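Local coordinates for protein CalsepRRP (Calystegia sepium, PDB 1JY5) that belongs to the ribonuclease T2 family, whose members are generally assigned RNA binding and RNA cleavage, activities this RNase-related protein may or may not share, at residues Ser69-Asp74 / Thr122-Tyr127; Val178-Cys181 / Gln187-Glu190; Ser133-Glu138 / Gln159-Val164; Gly153-Ile158 / Arg163-Val168; Pro111-Gly114 / Glu118-Ser121. All coordinates share one frame; numbering follows the deposited sequence.

In the fold
The five contacts fall into two groups, one on helix 116-129 (contacts 1 and 5) and one around helix 151-162 and the sheet (contacts 2, 3 and 4). Contact 1 is the buried one, joining segment 69-74 to helix 116-129 through leucine methyls and an aspartate methylene; the other four are only partly buried. In contact 5 a loop meets the first turns of the same helix, and a carboxylate and a water take part. Contacts 3 and 4 pack helix 151-162 against helix 132-137 and against the chain leading into strand 167-171, both by apolar touch. Contact 2 is hydrogen-bonded backbone at strand 174-182, next to strand 167-171.

Contact 1: residues Ser69-Asp74 / Thr122-Tyr127. Unlike the reference sequence in segment 122-127: Thr123 (reference Ala).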
# COMPACT_ATOMS: atom_id res chain seq x y z
N SER A 69 -16.25 8.15 -8.06
CA SER A 69 -16.01 9.54 -8.45
C SER A 69 -15.75 10.51 -7.30
O SER A 69 -14.89 11.39 -7.42
CB SER A 69 -17.17 10.08 -9.32
OG SER A 69 -18.38 10.18 -8.59
N ILE A 70 -16.47 10.37 -6.19
CA ILE A 70 -16.27 11.29 -5.08
C ILE A 70 -14.98 11.04 -4.32
O ILE A 70 -14.59 11.83 -3.45
CB ILE A 70 -17.47 11.25 -4.09
CG1 ILE A 70 -17.47 9.94 -3.30
CG2 ILE A 70 -18.77 11.42 -4.87
CD1 ILE A 70 -18.55 9.90 -2.22
N LEU A 71 -14.30 9.95 -4.67
CA LEU A 71 -13.03 9.60 -4.05
C LEU A 71 -11.88 9.97 -4.97
O LEU A 71 -10.71 9.82 -4.60
CB LEU A 71 -12.97 8.09 -3.79
CG LEU A 71 -14.03 7.46 -2.87
CD1 LEU A 71 -13.77 5.96 -2.76
CD2 LEU A 71 -13.98 8.13 -1.51
N SER A 72 -12.19 10.47 -6.17
CA SER A 72 -11.16 10.82 -7.14
C SER A 72 -10.00 11.68 -6.64
O SER A 72 -8.85 11.39 -6.95
CB SER A 72 -11.80 11.48 -8.37
OG SER A 72 -12.47 12.68 -8.03
N ASN A 73 -10.30 12.73 -5.88
CA ASN A 73 -9.24 13.60 -5.37
C ASN A 73 -8.34 12.88 -4.37
O ASN A 73 -7.12 13.04 -4.37
CB ASN A 73 -9.83 14.85 -4.71
CG ASN A 73 -10.44 15.80 -5.72
OD1 ASN A 73 -9.80 16.17 -6.71
ND2 ASN A 73 -11.68 16.21 -5.48
N ASP A 74 -8.96 12.08 -3.50
CA ASP A 74 -8.21 11.34 -2.49
C ASP A 74 -7.40 10.20 -3.11
O ASP A 74 -6.26 9.96 -2.71
CB ASP A 74 -9.16 10.79 -1.43
CG ASP A 74 -9.65 11.87 -0.48
OD1 ASP A 74 -8.81 12.44 0.25
OD2 ASP A 74 -10.87 12.15 -0.46
N THR A 122 -12.80 2.10 2.12
CA THR A 122 -12.35 1.42 3.33
C THR A 122 -10.82 1.43 3.38
O THR A 122 -10.23 1.59 4.45
CB THR A 122 -12.91 -0.01 3.39
OG1 THR A 122 -14.34 0.05 3.49
CG2 THR A 122 -12.36 -0.75 4.61
N THR A 123 -10.18 1.29 2.22
CA THR A 123 -8.73 1.31 2.17
C THR A 123 -8.23 2.69 2.60
O THR A 123 -7.27 2.81 3.36
CB THR A 123 -8.20 1.01 0.76
OG1 THR A 123 -8.69 -0.27 0.34
CG2 THR A 123 -6.68 0.97 0.75
N LEU A 124 -8.89 3.73 2.11
CA LEU A 124 -8.51 5.09 2.47
C LEU A 124 -8.72 5.31 3.97
O LEU A 124 -7.89 5.93 4.63
CB LEU A 124 -9.33 6.11 1.66
CG LEU A 124 -8.80 6.44 0.26
CD1 LEU A 124 -8.30 5.17 -0.43
CD2 LEU A 124 -9.91 7.08 -0.57
N MET A 125 -9.82 4.79 4.50
CA MET A 125 -10.12 4.94 5.92
C MET A 125 -8.98 4.40 6.77
O MET A 125 -8.49 5.08 7.67
CB MET A 125 -11.41 4.20 6.28
CG MET A 125 -11.83 4.35 7.74
SD MET A 125 -13.28 3.33 8.11
CE MET A 125 -12.49 1.71 8.22
N LEU A 126 -8.56 3.17 6.49
CA LEU A 126 -7.47 2.55 7.24
C LEU A 126 -6.18 3.35 7.04
O LEU A 126 -5.43 3.57 7.99
CB LEU A 126 -7.27 1.10 6.77
CG LEU A 126 -8.43 0.12 7.04
CD1 LEU A 126 -8.17 -1.22 6.37
CD2 LEU A 126 -8.60 -0.07 8.55
N TYR A 127 -5.95 3.79 5.80
CA TYR A 127 -4.76 4.58 5.47
C TYR A 127 -4.70 5.87 6.28
O TYR A 127 -3.63 6.26 6.75
CB TYR A 127 -4.76 4.92 3.98
CG TYR A 127 -3.68 5.90 3.58
CD1 TYR A 127 -2.36 5.48 3.36
CD2 TYR A 127 -3.98 7.25 3.40
CE1 TYR A 127 -1.37 6.39 2.97
CE2 TYR A 127 -3.00 8.16 3.01
CZ TYR A 127 -1.70 7.72 2.80
OH TYR A 127 -0.74 8.62 2.38
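Leu124 reaches across from helix 116-129 to meet Leu71, at the end of a 3-10 segment, and Asp74, in the first turn of helix 72-78. The backbones stay well apart, with Asp74 CA and Leu124 CA at 8.0 Å, so side chains make the whole connection. The apolar contacts converge on one methyl group: Leu124 CD2 lies 3.9 Å from Asp74 CB and 4.3 Å from Leu71 CD2. The first torsion of Leu124 (chi1 -84°) sets its CG beside the backbone N, and from there the CD2 branch extends toward the other segment. Leucine suits both buried sites, since a branched tip can pack against several neighbours without needing a polar partner. Asp74 offers only its methylene, and its carboxylate turns away from Leu124, so that an acid can border an apolar patch without burying its charge against a methyl.

The polar interactions are local to the 69-74 segment. Ser69 O accepts twice from Ser72, from OG at 2.8 Å and from N at 3.1 Å; the hydroxyl approaches almost head-on to the carbonyl (161°). This double grip ties the 3-10 turn to the beginning of the helix, a place where a short hydroxyl side chain easily reaches a backbone carbonyl.

Around the pair, Leu71 also packs on Tyr117 and Phe120, and Leu124 on Ile42 and Trp79. Helix 116-129 thus touches strand 40-48 as well as segment 69-74, a layering of helices on a central antiparallel sheet that belongs to the alpha+beta fold of the ribonuclease T2 family.

Contact 2: residues Val178-Cys181 / Gln187-Glu190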
# COMPACT_ATOMS: atom_id res chain seq x y z
N VAL A 178 5.71 -1.05 3.00
CA VAL A 178 5.42 -1.45 4.37
C VAL A 178 4.04 -2.12 4.35
O VAL A 178 3.10 -1.58 3.75
CB VAL A 178 5.41 -0.25 5.34
CG1 VAL A 178 4.82 -0.67 6.69
CG2 VAL A 178 6.84 0.25 5.56
N GLN A 179 3.94 -3.28 4.98
CA GLN A 179 2.68 -4.02 5.03
C GLN A 179 2.15 -4.15 6.45
O GLN A 179 2.86 -4.59 7.35
CB GLN A 179 2.88 -5.42 4.43
CG GLN A 179 3.19 -5.44 2.94
CD GLN A 179 3.62 -6.81 2.46
OE1 GLN A 179 3.44 -7.81 3.16
NE2 GLN A 179 4.17 -6.88 1.26
N ILE A 180 0.89 -3.76 6.63
CA ILE A 180 0.19 -3.83 7.91
C ILE A 180 -1.00 -4.75 7.69
O ILE A 180 -1.73 -4.59 6.71
CB ILE A 180 -0.37 -2.46 8.34
CG1 ILE A 180 0.75 -1.41 8.37
CG2 ILE A 180 -1.02 -2.57 9.72
CD1 ILE A 180 1.88 -1.75 9.30
N CYS A 181 -1.22 -5.70 8.59
CA CYS A 181 -2.33 -6.64 8.42
C CYS A 181 -3.55 -6.37 9.31
O CYS A 181 -3.42 -5.87 10.42
CB CYS A 181 -1.80 -8.07 8.60
SG CYS A 181 -0.62 -8.42 7.26
N GLN A 187 -9.56 -5.12 12.45
CA GLN A 187 -8.72 -4.96 13.63
C GLN A 187 -7.31 -5.36 13.25
O GLN A 187 -7.10 -6.36 12.55
CB GLN A 187 -9.17 -5.89 14.77
CG GLN A 187 -10.60 -5.76 15.24
CD GLN A 187 -10.89 -6.71 16.40
OE1 GLN A 187 -10.77 -7.93 16.27
NE2 GLN A 187 -11.28 -6.14 17.54
N LEU A 188 -6.33 -4.58 13.70
CA LEU A 188 -4.93 -4.86 13.42
C LEU A 188 -4.59 -6.27 13.88
O LEU A 188 -5.06 -6.71 14.92
CB LEU A 188 -4.04 -3.89 14.20
CG LEU A 188 -3.95 -2.48 13.64
CD1 LEU A 188 -3.50 -1.51 14.72
CD2 LEU A 188 -2.99 -2.51 12.48
N GLN A 189 -3.80 -6.99 13.09
CA GLN A 189 -3.37 -8.32 13.50
C GLN A 189 -1.96 -8.51 12.99
O GLN A 189 -1.44 -7.67 12.25
CB GLN A 189 -4.28 -9.41 12.92
CG GLN A 189 -4.18 -9.54 11.41
CD GLN A 189 -4.86 -10.79 10.88
OE1 GLN A 189 -6.07 -10.93 10.98
NE2 GLN A 189 -4.06 -11.71 10.34
N GLU A 190 -1.34 -9.61 13.38
CA GLU A 190 0.01 -9.91 12.92
C GLU A 190 -0.10 -10.47 11.51
O GLU A 190 -1.08 -11.14 11.18
CB GLU A 190 0.67 -10.96 13.81
CG GLU A 190 0.83 -10.56 15.28
CD GLU A 190 1.85 -9.46 15.47
OE1 GLU A 190 2.50 -9.06 14.49
OE2 GLU A 190 2.01 -9.00 16.62
O HOH W 1 0.50 -6.23 10.89
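Gln189 lies against Cys181, the two joined by a backbone hydrogen bond from Gln189 N to Cys181 O of 2.9 Å. The bond is nearly straight at the hydrogen (164°), but the donor stands 45° above the carbonyl plane. The return link is indirect: a water accepts from Cys181 N at 2.9 Å and donates to Gln189 O at 2.8 Å, replacing a direct bond.

Gln189 can be followed outward. Its CB leads to a CG that is placed between the backbone N and the carbonyl carbon (chi1 67°) and settles 4.0 Å from Cys181 CB and 3.9 Å from Cys181 O. The chain then extends, carrying the amide away from the cysteine until NE2 donates to Glu190 O at 3.1 Å. Glutamine suits this place because its methylenes pack while its amide serves a backbone carbonyl. An alanine here has neither CG nor amide, and would probably leave Glu190 O without this donor's hold and a gap beside Cys181 CB.

Beside this pair, Leu188 CD2 and Ile180 CG2 press together at 3.4 Å, closer than usual for two methyls, their side chains meeting at a slant. Glu190 turns its OE1 elsewhere, to Thr165 N.

This is a beta hairpin of strand 174-182 with the short, weakly bonded strand 188-189, cross-linked by the Cys181-Cys191 disulfide.

Contact 3: residues Ser133-Glu138 / Gln159-Val164; sequences SEILSE and QSALRV
Ile135 of helix 132-137 and Ala161 of helix 151-162 mark the point of nearest backbone approach, their CA atoms 7.1 Å apart. At that spacing a small residue on one helix can receive a large one from the other, and this is how the side chains are divided. Ala161 CB rests against the forked side chain of Ile135, 3.7 Å from CD1 and 3.8 Å from CG2, with CG1 only a little farther. The single methyl sits against both branches of the isoleucine, which the small residue allows.

The first torsion of Ile135 (chi1 -71°) sets CG1 beside the backbone N, and the extended chain beyond carries CD1 over to the next residue, where it comes within 3.8 Å of Leu162 CD2. The two side chains slant across one another. Leu162 is the more buried partner, and its tip, rather than its stem, bends toward the isoleucine; it also packs on Tyr130 and Leu188.

Just beyond these contacts helix 151-162 ends. Arg163 turns its backbone to a positive phi of 76°, while its N still bonds to Gln159 O at 2.7 Å. Leu136, next to Ile135, packs on Ile154 and Ile158 earlier in the same helix. Purely apolar in its chemistry, this is helix-on-helix packing of small residue against branched one, at the partly buried margin of the ribonuclease T2 fold.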
# COMPACT_ATOMS: atom_id res chain seq x y z
N SER A 133 3.50 7.27 8.04
CA SER A 133 4.48 8.33 7.81
C SER A 133 4.64 9.18 9.07
O SER A 133 5.75 9.61 9.40
CB SER A 133 4.03 9.21 6.64
OG SER A 133 3.96 8.46 5.44
N GLU A 134 3.53 9.42 9.77
CA GLU A 134 3.54 10.21 11.00
C GLU A 134 4.20 9.44 12.14
O GLU A 134 4.90 10.01 12.97
CB GLU A 134 2.10 10.58 11.40
CG GLU A 134 2.00 11.37 12.71
CD GLU A 134 0.56 11.65 13.13
OE1 GLU A 134 -0.18 12.27 12.34
OE2 GLU A 134 0.18 11.25 14.25
N ILE A 135 3.96 8.13 12.19
CA ILE A 135 4.55 7.30 13.23
C ILE A 135 6.07 7.31 13.11
O ILE A 135 6.78 7.42 14.11
CB ILE A 135 4.04 5.85 13.15
CG1 ILE A 135 2.57 5.80 13.59
CG2 ILE A 135 4.90 4.94 14.03
CD1 ILE A 135 1.93 4.43 13.43
N LEU A 136 6.57 7.20 11.89
CA LEU A 136 8.01 7.21 11.67
C LEU A 136 8.61 8.58 11.97
O LEU A 136 9.64 8.68 12.64
CB LEU A 136 8.35 6.79 10.24
CG LEU A 136 8.07 5.33 9.86
CD1 LEU A 136 8.62 5.08 8.46
CD2 LEU A 136 8.71 4.39 10.86
N SER A 137 7.97 9.64 11.48
CA SER A 137 8.48 10.99 11.70
C SER A 137 8.61 11.32 13.19
O SER A 137 9.61 11.90 13.61
CB SER A 137 7.59 12.02 11.01
OG SER A 137 6.26 11.96 11.48
N GLU A 138 7.62 10.93 13.98
CA GLU A 138 7.66 11.21 15.41
C GLU A 138 8.71 10.36 16.13
O GLU A 138 8.96 10.55 17.32
CB GLU A 138 6.27 10.97 16.02
CG GLU A 138 5.17 11.75 15.32
CD GLU A 138 3.82 11.56 15.96
OE1 GLU A 138 3.52 10.43 16.42
OE2 GLU A 138 3.04 12.53 16.00
N GLN A 159 5.91 -1.05 15.39
CA GLN A 159 5.42 -2.05 16.33
C GLN A 159 4.90 -1.46 17.64
O GLN A 159 3.82 -1.83 18.10
CB GLN A 159 6.53 -3.06 16.64
CG GLN A 159 6.43 -3.69 18.03
CD GLN A 159 5.20 -4.55 18.19
OE1 GLN A 159 4.81 -4.90 19.30
NE2 GLN A 159 4.60 -4.93 17.07
N SER A 160 5.66 -0.56 18.24
CA SER A 160 5.22 0.02 19.51
C SER A 160 3.99 0.91 19.36
O SER A 160 3.23 1.08 20.30
CB SER A 160 6.37 0.81 20.17
OG SER A 160 6.77 1.92 19.39
N ALA A 161 3.77 1.45 18.16
CA ALA A 161 2.60 2.31 17.94
C ALA A 161 1.35 1.51 17.57
O ALA A 161 0.25 1.87 17.97
CB ALA A 161 2.91 3.33 16.85
N LEU A 162 1.51 0.42 16.82
CA LEU A 162 0.37 -0.39 16.39
C LEU A 162 0.12 -1.64 17.23
O LEU A 162 -0.98 -2.17 17.24
CB LEU A 162 0.55 -0.80 14.92
CG LEU A 162 0.85 0.33 13.93
CD1 LEU A 162 1.02 -0.23 12.52
CD2 LEU A 162 -0.28 1.35 13.96
N ARG A 163 1.16 -2.10 17.92
CA ARG A 163 1.06 -3.30 18.75
C ARG A 163 1.08 -4.54 17.86
O ARG A 163 0.76 -5.64 18.29
CB ARG A 163 -0.21 -3.25 19.61
CG ARG A 163 -0.25 -2.05 20.56
CD ARG A 163 -1.66 -1.80 21.11
NE ARG A 163 -1.70 -0.60 21.95
CZ ARG A 163 -2.82 0.00 22.34
NH1 ARG A 163 -4.00 -0.48 21.98
NH2 ARG A 163 -2.76 1.09 23.10
N VAL A 164 1.44 -4.34 16.59
CA VAL A 164 1.57 -5.44 15.65
C VAL A 164 2.84 -5.18 14.84
O VAL A 164 3.29 -4.04 14.70
CB VAL A 164 0.35 -5.59 14.69
CG1 VAL A 164 -0.86 -6.10 15.48
CG2 VAL A 164 0.02 -4.26 14.02

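Contact 4: residues Gly153-Ile158 / Arg163-Val168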
# COMPACT_ATOMS: atom_id res chain seq x y z
N GLY A 153 14.97 -0.44 13.99
CA GLY A 153 14.45 0.78 14.61
C GLY A 153 13.15 1.21 13.96
O GLY A 153 12.24 1.68 14.65
N ILE A 154 13.06 1.08 12.65
CA ILE A 154 11.84 1.45 11.94
C ILE A 154 10.74 0.45 12.34
O ILE A 154 9.60 0.84 12.60
CB ILE A 154 12.05 1.43 10.42
CG1 ILE A 154 12.98 2.58 10.03
CG2 ILE A 154 10.70 1.51 9.70
CD1 ILE A 154 13.32 2.64 8.56
N MET A 155 11.12 -0.82 12.39
CA MET A 155 10.22 -1.91 12.77
C MET A 155 9.67 -1.68 14.18
O MET A 155 8.46 -1.70 14.40
CB MET A 155 10.98 -3.24 12.78
CG MET A 155 11.50 -3.71 11.43
SD MET A 155 10.21 -4.38 10.39
CE MET A 155 10.30 -6.14 10.79
N SER A 156 10.58 -1.46 15.13
CA SER A 156 10.20 -1.23 16.52
C SER A 156 9.32 -0.00 16.68
O SER A 156 8.39 0.00 17.48
CB SER A 156 11.46 -1.09 17.39
OG SER A 156 11.12 -0.81 18.73
N ALA A 157 9.62 1.04 15.92
CA ALA A 157 8.83 2.27 16.00
C ALA A 157 7.38 1.98 15.59
O ALA A 157 6.45 2.38 16.28
CB ALA A 157 9.43 3.34 15.08
N ILE A 158 7.20 1.27 14.48
CA ILE A 158 5.85 0.95 14.03
C ILE A 158 5.18 -0.01 15.01
O ILE A 158 4.04 0.19 15.41
CB ILE A 158 5.88 0.34 12.62
CG1 ILE A 158 6.50 1.34 11.65
CG2 ILE A 158 4.47 -0.03 12.17
CD1 ILE A 158 6.75 0.82 10.27
N ARG A 163 1.16 -2.10 17.92
CA ARG A 163 1.06 -3.30 18.75
C ARG A 163 1.08 -4.54 17.86
O ARG A 163 0.76 -5.64 18.29
CB ARG A 163 -0.21 -3.25 19.61
CG ARG A 163 -0.25 -2.05 20.56
CD ARG A 163 -1.66 -1.80 21.11
NE ARG A 163 -1.70 -0.60 21.95
CZ ARG A 163 -2.82 0.00 22.34
NH1 ARG A 163 -4.00 -0.48 21.98
NH2 ARG A 163 -2.76 1.09 23.10
N VAL A 164 1.44 -4.34 16.59
CA VAL A 164 1.57 -5.44 15.65
C VAL A 164 2.84 -5.18 14.84
O VAL A 164 3.29 -4.04 14.70
CB VAL A 164 0.35 -5.59 14.69
CG1 VAL A 164 -0.86 -6.10 15.48
CG2 VAL A 164 0.02 -4.26 14.02
N THR A 165 3.43 -6.25 14.31
CA THR A 165 4.65 -6.11 13.56
C THR A 165 4.39 -6.01 12.07
O THR A 165 3.68 -6.82 11.48
CB THR A 165 5.59 -7.31 13.86
OG1 THR A 165 5.85 -7.35 15.27
CG2 THR A 165 6.92 -7.16 13.12
N PRO A 166 4.95 -4.97 11.43
CA PRO A 166 4.77 -4.77 9.99
C PRO A 166 5.74 -5.63 9.20
O PRO A 166 6.68 -6.20 9.75
CB PRO A 166 5.08 -3.29 9.82
CG PRO A 166 6.19 -3.09 10.81
CD PRO A 166 5.67 -3.83 12.03
N VAL A 167 5.48 -5.73 7.90
CA VAL A 167 6.35 -6.47 7.01
C VAL A 167 6.95 -5.36 6.15
O VAL A 167 6.23 -4.48 5.69
CB VAL A 167 5.56 -7.48 6.14
CG1 VAL A 167 6.50 -8.17 5.16
CG2 VAL A 167 4.91 -8.53 7.04
N VAL A 168 8.27 -5.37 5.99
CA VAL A 168 8.93 -4.34 5.19
C VAL A 168 9.70 -4.93 4.01
O VAL A 168 10.41 -5.93 4.16
CB VAL A 168 9.93 -3.50 6.03
CG1 VAL A 168 10.52 -2.40 5.16
CG2 VAL A 168 9.22 -2.89 7.24
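Pro166 presents its ring as a bump to a hollow in the side of Ile158. Its CG pushes in between three carbons of the isoleucine, with CG2 at 3.8 Å, CB at 3.9 Å and CD1 at 4.0 Å from Pro166 CG. A beta-branched residue makes such a hollow naturally, and a rigid ring fills it without having to give up side-chain freedom.

Met155, one turn earlier in the helix, reaches the same proline CG from another direction, as well as its carbonyl. The chain bends at its second and third torsions (chi2 -76°, chi3 -92°), folding the sulfur and methyl back toward the incoming strand. SD then lies 3.6 Å from Val168 CG2 and 4.2 Å from Pro166 CG, and CE reaches Pro166 O at 3.8 Å. Methionine and valine run past one another in opposite directions. The flexible thioether suits this place, since it can bend to touch both the ring and the valine. At the outer margin Thr165 CG2 touches the same CE at 4.2 Å.

The chain leaves helix 151-162 at Arg163, turns, and doubles back along the helix, which lets Pro166 and Val168 face residues eight to thirteen positions earlier. Among the neighbours, Ile158 also leans on Ile132 and Leu136 of helix 132-137, while Pro166 rests on Val178 and Ile180 of strand 174-182. The proline therefore lies between helix 151-162 and the sheet, just where strand 167-171 begins.

Contact 5: residues Pro111-Gly114 / Glu118-Ser121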
# COMPACT_ATOMS: atom_id res chain seq x y z
N PRO A 111 -17.37 -11.24 0.49
CA PRO A 111 -18.50 -10.39 0.84
C PRO A 111 -18.22 -9.33 1.91
O PRO A 111 -19.10 -8.53 2.23
CB PRO A 111 -19.54 -11.39 1.31
CG PRO A 111 -18.69 -12.32 2.11
CD PRO A 111 -17.47 -12.53 1.21
N VAL A 112 -17.02 -9.33 2.48
CA VAL A 112 -16.70 -8.35 3.53
C VAL A 112 -16.92 -6.93 3.03
O VAL A 112 -17.55 -6.12 3.71
CB VAL A 112 -15.24 -8.51 4.03
CG1 VAL A 112 -14.93 -7.45 5.07
CG2 VAL A 112 -15.04 -9.89 4.62
N LEU A 113 -16.38 -6.62 1.86
CA LEU A 113 -16.56 -5.32 1.23
C LEU A 113 -17.37 -5.69 -0.01
O LEU A 113 -16.90 -6.45 -0.86
CB LEU A 113 -15.20 -4.70 0.87
CG LEU A 113 -14.27 -4.61 2.10
CD1 LEU A 113 -12.95 -3.92 1.73
CD2 LEU A 113 -14.98 -3.82 3.20
N GLY A 114 -18.60 -5.18 -0.08
CA GLY A 114 -19.51 -5.55 -1.15
C GLY A 114 -19.42 -4.93 -2.53
O GLY A 114 -20.02 -5.45 -3.47
N GLU A 118 -16.94 0.64 -1.54
CA GLU A 118 -16.60 0.20 -0.19
C GLU A 118 -15.15 -0.25 -0.15
O GLU A 118 -14.45 0.00 0.82
CB GLU A 118 -17.55 -0.93 0.25
CG GLU A 118 -19.02 -0.52 0.18
CD GLU A 118 -19.97 -1.49 0.86
OE1 GLU A 118 -19.58 -2.65 1.12
OE2 GLU A 118 -21.12 -1.10 1.13
N TYR A 119 -14.70 -0.91 -1.22
CA TYR A 119 -13.31 -1.36 -1.25
C TYR A 119 -12.33 -0.18 -1.15
O TYR A 119 -11.48 -0.14 -0.26
CB TYR A 119 -13.03 -2.16 -2.52
CG TYR A 119 -11.55 -2.48 -2.71
CD1 TYR A 119 -10.92 -3.44 -1.92
CD2 TYR A 119 -10.79 -1.80 -3.65
CE1 TYR A 119 -9.56 -3.72 -2.07
CE2 TYR A 119 -9.43 -2.06 -3.81
CZ TYR A 119 -8.82 -3.02 -3.02
OH TYR A 119 -7.48 -3.27 -3.17
N PHE A 120 -12.45 0.78 -2.07
CA PHE A 120 -11.54 1.93 -2.08
C PHE A 120 -11.67 2.87 -0.87
O PHE A 120 -10.66 3.34 -0.34
CB PHE A 120 -11.69 2.72 -3.39
CG PHE A 120 -11.12 2.00 -4.59
CD1 PHE A 120 -11.95 1.30 -5.47
CD2 PHE A 120 -9.75 2.00 -4.83
CE1 PHE A 120 -11.42 0.60 -6.56
CE2 PHE A 120 -9.21 1.30 -5.92
CZ PHE A 120 -10.05 0.60 -6.78
N SER A 121 -12.90 3.16 -0.45
CA SER A 121 -13.13 4.04 0.69
C SER A 121 -12.63 3.41 1.99
O SER A 121 -12.10 4.09 2.87
CB SER A 121 -14.61 4.40 0.82
OG SER A 121 -15.42 3.25 1.00
O HOH W 2 -19.30 -4.18 4.20
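Glu118 is brought to Gly114 by a first torsion that sets CG beside the backbone N (chi1 -57°) and by a chain extended from there on, which carries the carboxylate back over the loop before the helix. OE1 accepts from Gly114 N at 3.0 Å. The hydrogen bond is moderately bent (149° at the hydrogen), and the N-H meets the oxygen on the anti side, 31° out of the carboxylate plane. A water lies close by, donating to Val112 O at 2.7 Å and only weakly to the same OE1.

Leu113 supplies the apolar half. Its CD1 lies 3.9 Å from Tyr119 CA and 4.2 Å from Tyr119 CD1, approaching the ring obliquely. Leucine suits this buried site, while the tyrosine can use its hydroxyl farther on, at Leu45 O.

A valine in place of Glu118 has no carboxylate, and would probably leave Gly114 N without this partner and the loop freer to shift.

The loop residue Asn115 in turn accepts from Glu118 N through OD1, so loop and helix exchange side-chain-to-backbone bonds in both directions. A carboxylate in the opening turns of helix 116-129 is likely to be favoured by the helix dipole, and it binds the preceding loop while Leu113 packs against Tyr119.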